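Local coordinates for ankyrin repeat domain protein (Legionella pneumophila subsp. pneumophila, PDB 6MCA) that is a bacterial effector with ankyrin repeats and a cysteine protease-like part, which interacts with the host LARP7 component of the 7SK snRNP complex, at residues G167-V172 / I410-G415; G416-A421 / Y447-Y452. All coordinates share one frame; numbering follows the deposited sequence.

Contact 1 (G167-V172 / I410-G415); sequences GDVDIV and IAAILG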
ATOM      1  N   GLY A 167      -6.589 -13.066  -8.254  1.00 38.90           N
ATOM      2  CA  GLY A 167      -5.668 -14.182  -8.178  1.00 36.19           C
ATOM      3  C   GLY A 167      -4.280 -13.770  -7.726  1.00 56.45           C
ATOM      4  O   GLY A 167      -4.062 -12.707  -7.137  1.00 47.58           O
ATOM      5  N   ASP A 168      -3.323 -14.645  -8.015  1.00 46.24           N
ATOM      6  CA  ASP A 168      -1.936 -14.459  -7.624  1.00 45.83           C
ATOM      7  C   ASP A 168      -1.059 -14.252  -8.852  1.00 51.45           C
ATOM      8  O   ASP A 168      -1.493 -14.408  -9.997  1.00 44.74           O
ATOM      9  CB  ASP A 168      -1.429 -15.665  -6.821  1.00 65.22           C
ATOM     10  CG  ASP A 168      -2.263 -15.938  -5.586  1.00 89.17           C
ATOM     11  OD1 ASP A 168      -2.588 -14.975  -4.861  1.00 81.42           O
ATOM     12  OD2 ASP A 168      -2.589 -17.118  -5.341  1.00 86.59           O
ATOM     13  N   VAL A 169       0.194 -13.885  -8.591  1.00 42.26           N
ATOM     14  CA  VAL A 169       1.230 -13.857  -9.618  1.00 40.05           C
ATOM     15  C   VAL A 169       2.574 -14.031  -8.928  1.00 36.35           C
ATOM     16  O   VAL A 169       2.763 -13.612  -7.786  1.00 40.14           O
ATOM     17  CB  VAL A 169       1.188 -12.560 -10.464  1.00 45.43           C
ATOM     18  CG1 VAL A 169       1.840 -11.400  -9.722  1.00 37.98           C
ATOM     19  CG2 VAL A 169       1.856 -12.785 -11.815  1.00 45.69           C
ATOM     20  N   ASP A 170       3.510 -14.672  -9.617  1.00 35.98           N
ATOM     21  CA  ASP A 170       4.814 -14.959  -9.038  1.00 48.23           C
ATOM     22  C   ASP A 170       5.830 -13.919  -9.491  1.00 45.63           C
ATOM     23  O   ASP A 170       5.991 -13.681 -10.692  1.00 49.52           O
ATOM     24  CB  ASP A 170       5.283 -16.366  -9.410  1.00 46.46           C
ATOM     25  CG  ASP A 170       4.633 -17.437  -8.555  1.00 70.75           C
ATOM     26  OD1 ASP A 170       3.427 -17.311  -8.254  1.00 92.43           O
ATOM     27  OD2 ASP A 170       5.331 -18.401  -8.173  1.00 73.12           O
ATOM     28  N   ILE A 171       6.502 -13.305  -8.522  1.00 43.56           N
ATOM     29  CA  ILE A 171       7.586 -12.374  -8.795  1.00 30.17           C
ATOM     30  C   ILE A 171       8.893 -13.019  -8.349  1.00 44.56           C
ATOM     31  O   ILE A 171       8.912 -14.093  -7.754  1.00 40.27           O
ATOM     32  CB  ILE A 171       7.369 -11.008  -8.115  1.00 29.95           C
ATOM     33  CG1 ILE A 171       7.425 -11.146  -6.593  1.00 28.62           C
ATOM     34  CG2 ILE A 171       6.047 -10.394  -8.558  1.00 30.36           C
ATOM     35  CD1 ILE A 171       7.495  -9.821  -5.864  1.00 37.05           C
ATOM     36  N   VAL A 172      10.000 -12.349  -8.650  1.00 38.38           N
ATOM     37  CA  VAL A 172      11.333 -12.880  -8.390  1.00 34.96           C
ATOM     38  C   VAL A 172      11.916 -12.173  -7.175  1.00 33.62           C
ATOM     39  O   VAL A 172      11.951 -10.938  -7.124  1.00 35.71           O
ATOM     40  CB  VAL A 172      12.245 -12.709  -9.617  1.00 36.53           C
ATOM     41  CG1 VAL A 172      13.631 -13.253  -9.327  1.00 32.91           C
ATOM     42  CG2 VAL A 172      11.637 -13.401 -10.826  1.00 32.48           C
ATOM     43  N   ILE A 410       7.214 -10.668 -15.556  1.00 30.12           N
ATOM     44  CA  ILE A 410       6.620  -9.508 -16.210  1.00 33.71           C
ATOM     45  C   ILE A 410       5.659  -9.945 -17.310  1.00 35.17           C
ATOM     46  O   ILE A 410       4.597  -9.340 -17.498  1.00 33.61           O
ATOM     47  CB  ILE A 410       7.725  -8.580 -16.748  1.00 35.01           C
ATOM     48  CG1 ILE A 410       8.504  -7.957 -15.585  1.00 30.02           C
ATOM     49  CG2 ILE A 410       7.138  -7.492 -17.634  1.00 30.53           C
ATOM     50  CD1 ILE A 410       9.736  -7.189 -16.009  1.00 26.57           C
ATOM     51  N   ALA A 411       6.006 -11.005 -18.045  1.00 41.32           N
ATOM     52  CA  ALA A 411       5.105 -11.511 -19.075  1.00 37.56           C
ATOM     53  C   ALA A 411       3.818 -12.048 -18.462  1.00 38.31           C
ATOM     54  O   ALA A 411       2.732 -11.848 -19.018  1.00 33.73           O
ATOM     55  CB  ALA A 411       5.804 -12.592 -19.899  1.00 34.79           C
ATOM     56  N   ALA A 412       3.919 -12.728 -17.318  1.00 39.36           N
ATOM     57  CA  ALA A 412       2.717 -13.192 -16.631  1.00 38.40           C
ATOM     58  C   ALA A 412       1.844 -12.021 -16.196  1.00 40.35           C
ATOM     59  O   ALA A 412       0.616 -12.064 -16.337  1.00 38.22           O
ATOM     60  CB  ALA A 412       3.098 -14.055 -15.429  1.00 33.27           C
ATOM     61  N   ILE A 413       2.463 -10.961 -15.671  1.00 33.09           N
ATOM     62  CA  ILE A 413       1.697  -9.786 -15.254  1.00 33.41           C
ATOM     63  C   ILE A 413       1.002  -9.144 -16.451  1.00 39.66           C
ATOM     64  O   ILE A 413      -0.178  -8.768 -16.379  1.00 34.56           O
ATOM     65  CB  ILE A 413       2.609  -8.784 -14.524  1.00 33.51           C
ATOM     66  CG1 ILE A 413       3.195  -9.416 -13.260  1.00 23.28           C
ATOM     67  CG2 ILE A 413       1.843  -7.516 -14.175  1.00 29.67           C
ATOM     68  CD1 ILE A 413       4.271  -8.580 -12.603  1.00 27.09           C
ATOM     69  N   LEU A 414       1.720  -9.007 -17.569  1.00 33.26           N
ATOM     70  CA  LEU A 414       1.132  -8.399 -18.760  1.00 34.80           C
ATOM     71  C   LEU A 414      -0.009  -9.247 -19.305  1.00 37.76           C
ATOM     72  O   LEU A 414      -1.037  -8.713 -19.741  1.00 40.24           O
ATOM     73  CB  LEU A 414       2.203  -8.191 -19.831  1.00 36.45           C
ATOM     74  CG  LEU A 414       3.355  -7.241 -19.493  1.00 39.50           C
ATOM     75  CD1 LEU A 414       4.371  -7.202 -20.626  1.00 45.34           C
ATOM     76  CD2 LEU A 414       2.839  -5.847 -19.181  1.00 33.23           C
ATOM     77  N   GLY A 415       0.152 -10.572 -19.290  1.00 38.01           N
ATOM     78  CA  GLY A 415      -0.928 -11.442 -19.722  1.00 44.37           C
ATOM     79  C   GLY A 415      -2.143 -11.345 -18.821  1.00 44.12           C
ATOM     80  O   GLY A 415      -3.283 -11.384 -19.294  1.00 48.89           O
TER
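V169 meets A412 and I413 where a two-stranded antiparallel β-hairpin, strands 168-172 and 178-182, lies against helix 404-421. This is strand-on-helix packing, and its centre is V169, whose CA comes within 7.0 Å of the CA of I413.

All the touching across the contact is apolar. One branch of V169 does most of it: CG2 projects from the strand and reaches two side chains that are neighbours on the helix. Its distance to I413 CG1 is 3.9 Å, so it meets the isoleucine at its methylene rather than at the end of its chain. A412 offers just its CB methyl. The V169 torsion explains which branch leads, because CG2 lies anti to the backbone N while CG1 sits between N and the carbonyl carbon (chi1 79°). The side chains of V169 and I413 cross at about a right angle. The I413 chain is extended and carries its CD1 on past the valine to 4.8 Å from I171 CG2, a looser approach.

Hydrogen bonding around the contact is mostly main-chain. In the strand, V169 and I171 pair with L181 and I179 of the partner strand, while the carbonyl O of D170 accepts a hydrogen bond from the side-chain hydroxyl of S409, one residue before 410-415, which adds a polar tie between hairpin and helix. Within the helix, L414 N bonds to I410 O at 2.9 Å.

Around the contact, Y183 touches both V169 and I413, and helix 147-162 borders it through I171 and I413. The residues flanking V169 are acidic, D168 and D170, whereas the valine itself is buried. At the more open side of the patch, A412 CB stands 4.0 Å from V169 CG2.

Contact 2 (G416-A421 / Y447-Y452); sequences GILFQA and YVLSSY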
ATOM      1  N   GLY A 416      -1.917 -11.219 -17.511  1.00 46.47           N
ATOM      2  CA  GLY A 416      -3.029 -10.993 -16.603  1.00 38.10           C
ATOM      3  C   GLY A 416      -3.775  -9.713 -16.923  1.00 37.26           C
ATOM      4  O   GLY A 416      -5.008  -9.694 -16.981  1.00 35.42           O
ATOM      5  N   ILE A 417      -3.030  -8.623 -17.135  1.00 40.84           N
ATOM      6  CA  ILE A 417      -3.648  -7.359 -17.544  1.00 42.83           C
ATOM      7  C   ILE A 417      -4.496  -7.567 -18.791  1.00 40.79           C
ATOM      8  O   ILE A 417      -5.683  -7.219 -18.828  1.00 46.64           O
ATOM      9  CB  ILE A 417      -2.576  -6.281 -17.780  1.00 45.28           C
ATOM     10  CG1 ILE A 417      -1.797  -5.988 -16.498  1.00 36.89           C
ATOM     11  CG2 ILE A 417      -3.214  -5.008 -18.326  1.00 24.56           C
ATOM     12  CD1 ILE A 417      -0.753  -4.902 -16.667  1.00 39.09           C
ATOM     13  N   LEU A 418      -3.894  -8.159 -19.825  1.00 39.34           N
ATOM     14  CA  LEU A 418      -4.570  -8.319 -21.110  1.00 49.32           C
ATOM     15  C   LEU A 418      -5.848  -9.139 -20.972  1.00 50.38           C
ATOM     16  O   LEU A 418      -6.899  -8.767 -21.507  1.00 41.03           O
ATOM     17  CB  LEU A 418      -3.620  -8.971 -22.116  1.00 47.99           C
ATOM     18  CG  LEU A 418      -4.210  -9.426 -23.452  1.00 45.20           C
ATOM     19  CD1 LEU A 418      -4.764  -8.245 -24.234  1.00 37.44           C
ATOM     20  CD2 LEU A 418      -3.167 -10.177 -24.266  1.00 38.91           C
ATOM     21  N   PHE A 419      -5.781 -10.258 -20.248  1.00 40.93           N
ATOM     22  CA  PHE A 419      -6.930 -11.153 -20.185  1.00 52.20           C
ATOM     23  C   PHE A 419      -8.035 -10.592 -19.299  1.00 50.90           C
ATOM     24  O   PHE A 419      -9.217 -10.665 -19.656  1.00 52.98           O
ATOM     25  CB  PHE A 419      -6.498 -12.533 -19.689  1.00 54.39           C
ATOM     26  CG  PHE A 419      -7.579 -13.574 -19.779  1.00 75.57           C
ATOM     27  CD1 PHE A 419      -7.944 -14.112 -21.003  1.00 70.98           C
ATOM     28  CD2 PHE A 419      -8.228 -14.017 -18.637  1.00 77.60           C
ATOM     29  CE1 PHE A 419      -8.937 -15.070 -21.087  1.00 74.14           C
ATOM     30  CE2 PHE A 419      -9.223 -14.975 -18.716  1.00 72.20           C
ATOM     31  CZ  PHE A 419      -9.577 -15.502 -19.943  1.00 70.76           C
ATOM     32  N   GLN A 420      -7.681 -10.021 -18.145  1.00 52.45           N
ATOM     33  CA  GLN A 420      -8.699  -9.644 -17.174  1.00 43.89           C
ATOM     34  C   GLN A 420      -9.244  -8.235 -17.368  1.00 40.42           C
ATOM     35  O   GLN A 420     -10.429  -8.005 -17.103  1.00 49.80           O
ATOM     36  CB  GLN A 420      -8.145  -9.771 -15.751  1.00 40.06           C
ATOM     37  CG  GLN A 420      -7.633 -11.159 -15.394  1.00 37.78           C
ATOM     38  CD  GLN A 420      -7.402 -11.327 -13.904  1.00 41.61           C
ATOM     39  OE1 GLN A 420      -8.164 -10.812 -13.084  1.00 35.78           O
ATOM     40  NE2 GLN A 420      -6.344 -12.045 -13.546  1.00 35.16           N
ATOM     41  N   ALA A 421      -8.426  -7.284 -17.821  1.00 42.09           N
ATOM     42  CA  ALA A 421      -8.781  -5.874 -17.723  1.00 48.39           C
ATOM     43  C   ALA A 421      -9.033  -5.189 -19.059  1.00 46.03           C
ATOM     44  O   ALA A 421      -9.399  -4.009 -19.066  1.00 57.91           O
ATOM     45  CB  ALA A 421      -7.685  -5.116 -16.964  1.00 35.76           C
ATOM     46  N   TYR A 447       3.843 -18.670 -25.096  1.00 47.07           N
ATOM     47  CA  TYR A 447       3.239 -19.692 -24.247  1.00 55.68           C
ATOM     48  C   TYR A 447       2.217 -19.092 -23.295  1.00 65.74           C
ATOM     49  O   TYR A 447       1.156 -19.687 -23.065  1.00 64.16           O
ATOM     50  CB  TYR A 447       4.317 -20.467 -23.479  1.00 45.22           C
ATOM     51  CG  TYR A 447       5.122 -19.686 -22.456  1.00 59.60           C
ATOM     52  CD1 TYR A 447       6.334 -19.105 -22.801  1.00 46.95           C
ATOM     53  CD2 TYR A 447       4.694 -19.573 -21.137  1.00 60.34           C
ATOM     54  CE1 TYR A 447       7.085 -18.407 -21.871  1.00 53.32           C
ATOM     55  CE2 TYR A 447       5.440 -18.874 -20.199  1.00 48.22           C
ATOM     56  CZ  TYR A 447       6.635 -18.294 -20.574  1.00 63.40           C
ATOM     57  OH  TYR A 447       7.385 -17.599 -19.651  1.00 49.71           O
ATOM     58  N   VAL A 448       2.494 -17.891 -22.770  1.00 58.46           N
ATOM     59  CA  VAL A 448       1.512 -17.203 -21.931  1.00 48.66           C
ATOM     60  C   VAL A 448       0.156 -17.198 -22.625  1.00 46.86           C
ATOM     61  O   VAL A 448      -0.801 -17.840 -22.169  1.00 67.23           O
ATOM     62  CB  VAL A 448       1.978 -15.774 -21.598  1.00 54.76           C
ATOM     63  CG1 VAL A 448       0.880 -15.013 -20.869  1.00 43.94           C
ATOM     64  CG2 VAL A 448       3.244 -15.810 -20.758  1.00 33.11           C
ATOM     65  N   LEU A 449       0.077 -16.509 -23.768  1.00 49.40           N
ATOM     66  CA  LEU A 449      -1.157 -16.503 -24.545  1.00 60.25           C
ATOM     67  C   LEU A 449      -1.659 -17.919 -24.778  1.00 63.10           C
ATOM     68  O   LEU A 449      -2.845 -18.207 -24.568  1.00 57.13           O
ATOM     69  CB  LEU A 449      -0.942 -15.780 -25.874  1.00 56.82           C
ATOM     70  CG  LEU A 449      -0.961 -14.251 -25.807  1.00 73.34           C
ATOM     71  CD1 LEU A 449      -0.631 -13.653 -27.166  1.00 68.67           C
ATOM     72  CD2 LEU A 449      -2.306 -13.749 -25.306  1.00 48.12           C
ATOM     73  N   SER A 450      -0.754 -18.826 -25.165  1.00 73.82           N
ATOM     74  CA  SER A 450      -1.124 -20.220 -25.377  1.00 68.64           C
ATOM     75  C   SER A 450      -1.942 -20.738 -24.205  1.00 71.21           C
ATOM     76  O   SER A 450      -3.094 -21.157 -24.370  1.00 72.10           O
ATOM     77  CB  SER A 450       0.132 -21.073 -25.581  1.00 64.00           C
ATOM     78  OG  SER A 450       0.770 -20.766 -26.808  1.00 74.83           O
ATOM     79  N   SER A 451      -1.373 -20.642 -22.996  1.00 67.55           N
ATOM     80  CA  SER A 451      -2.063 -21.126 -21.807  1.00 73.62           C
ATOM     81  C   SER A 451      -3.478 -20.569 -21.742  1.00 66.36           C
ATOM     82  O   SER A 451      -4.451 -21.321 -21.622  1.00 78.32           O
ATOM     83  CB  SER A 451      -1.276 -20.747 -20.552  1.00 58.10           C
ATOM     84  OG  SER A 451      -2.140 -20.554 -19.447  1.00 92.22           O
ATOM     85  N   TYR A 452      -3.613 -19.249 -21.884  1.00 58.69           N
ATOM     86  CA  TYR A 452      -4.934 -18.637 -21.832  1.00 63.94           C
ATOM     87  C   TYR A 452      -5.846 -19.248 -22.886  1.00 61.09           C
ATOM     88  O   TYR A 452      -6.929 -19.751 -22.566  1.00 68.11           O
ATOM     89  CB  TYR A 452      -4.821 -17.122 -22.008  1.00 61.03           C
ATOM     90  CG  TYR A 452      -4.437 -16.397 -20.738  1.00 68.94           C
ATOM     91  CD1 TYR A 452      -5.375 -16.160 -19.742  1.00 63.98           C
ATOM     92  CD2 TYR A 452      -3.136 -15.957 -20.533  1.00 61.61           C
ATOM     93  CE1 TYR A 452      -5.026 -15.501 -18.576  1.00 61.53           C
ATOM     94  CE2 TYR A 452      -2.780 -15.296 -19.371  1.00 71.20           C
ATOM     95  CZ  TYR A 452      -3.729 -15.070 -18.397  1.00 68.14           C
ATOM     96  OH  TYR A 452      -3.375 -14.412 -17.240  1.00 43.74           O
TER
HETATM   97  O   HOH W   1      -5.092 -13.772 -15.440  1.00 48.27           O
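F419 and Y452 mark the nearest backbone approach, 7.9 Å between their CA atoms, of two helical segments that run roughly the same way at a crossing angle of -29° with axes 11.2 Å apart at closest. That spacing is bridged mainly by the two aromatic rings. With CG anti to the backbone N (chi1 -172°), the F419 ring extends from its helix and presents a face to Y452, which brings the CD1 side of its own ring over it, offset toward the rim. Y452 CD1 comes to 3.4 Å from F419 CG, a snug approach. With planes tilted by 33° and centroids 4.7 Å apart, the pair is neither a stack nor edge-to-face. Beyond the ring, the tyrosine hydroxyl comes up against the side-chain-free backbone of G416, with OH 3.5 Å from CA.

L418 and L449 make a second, smaller apolar meeting, crossing at about a right angle with their CD2 methyls 3.8 Å apart. L437 of helix 427-440 touches both, while L468 of helix 463-474 lies against both F419 and Y452, so each apolar pair is shared with a further helix.

The polar link is a single water, in the plane of the Y452 ring at its edge. It accepts a hydrogen bond from Q420 NE2 and is also hydrogen-bonded to Y452 OH, 2.6 Å from the water oxygen. Q420 OE1 takes a hydrogen bond from Q166 N, so the amide is held at both ends. The chemistry thus gives Y452 two roles: its ring buries against F419, and its hydroxyl binds a water shared with Q420, both residues being partly exposed.

Overall arrangement
Helix 404-421 serves both contacts in consecutive segments: 410-415 meets the β-hairpin in contact 1, and 416-421 meets helix 447-458 in contact 2. Their centres lie about 10 Å apart, on the same side of the chain's centre, and they touch, with V448 and the Y452 hydroxyl packing on the backbone of A411 and G415. Both are largely buried, but contact 2 sits farther out, about 25 Å from the chain's centre against about 18 Å. Contact 1 is small and purely aliphatic; contact 2 is larger, mixes aromatic and leucine packing, and includes a water. Together they place the helix between the hairpin and the C-terminal helices.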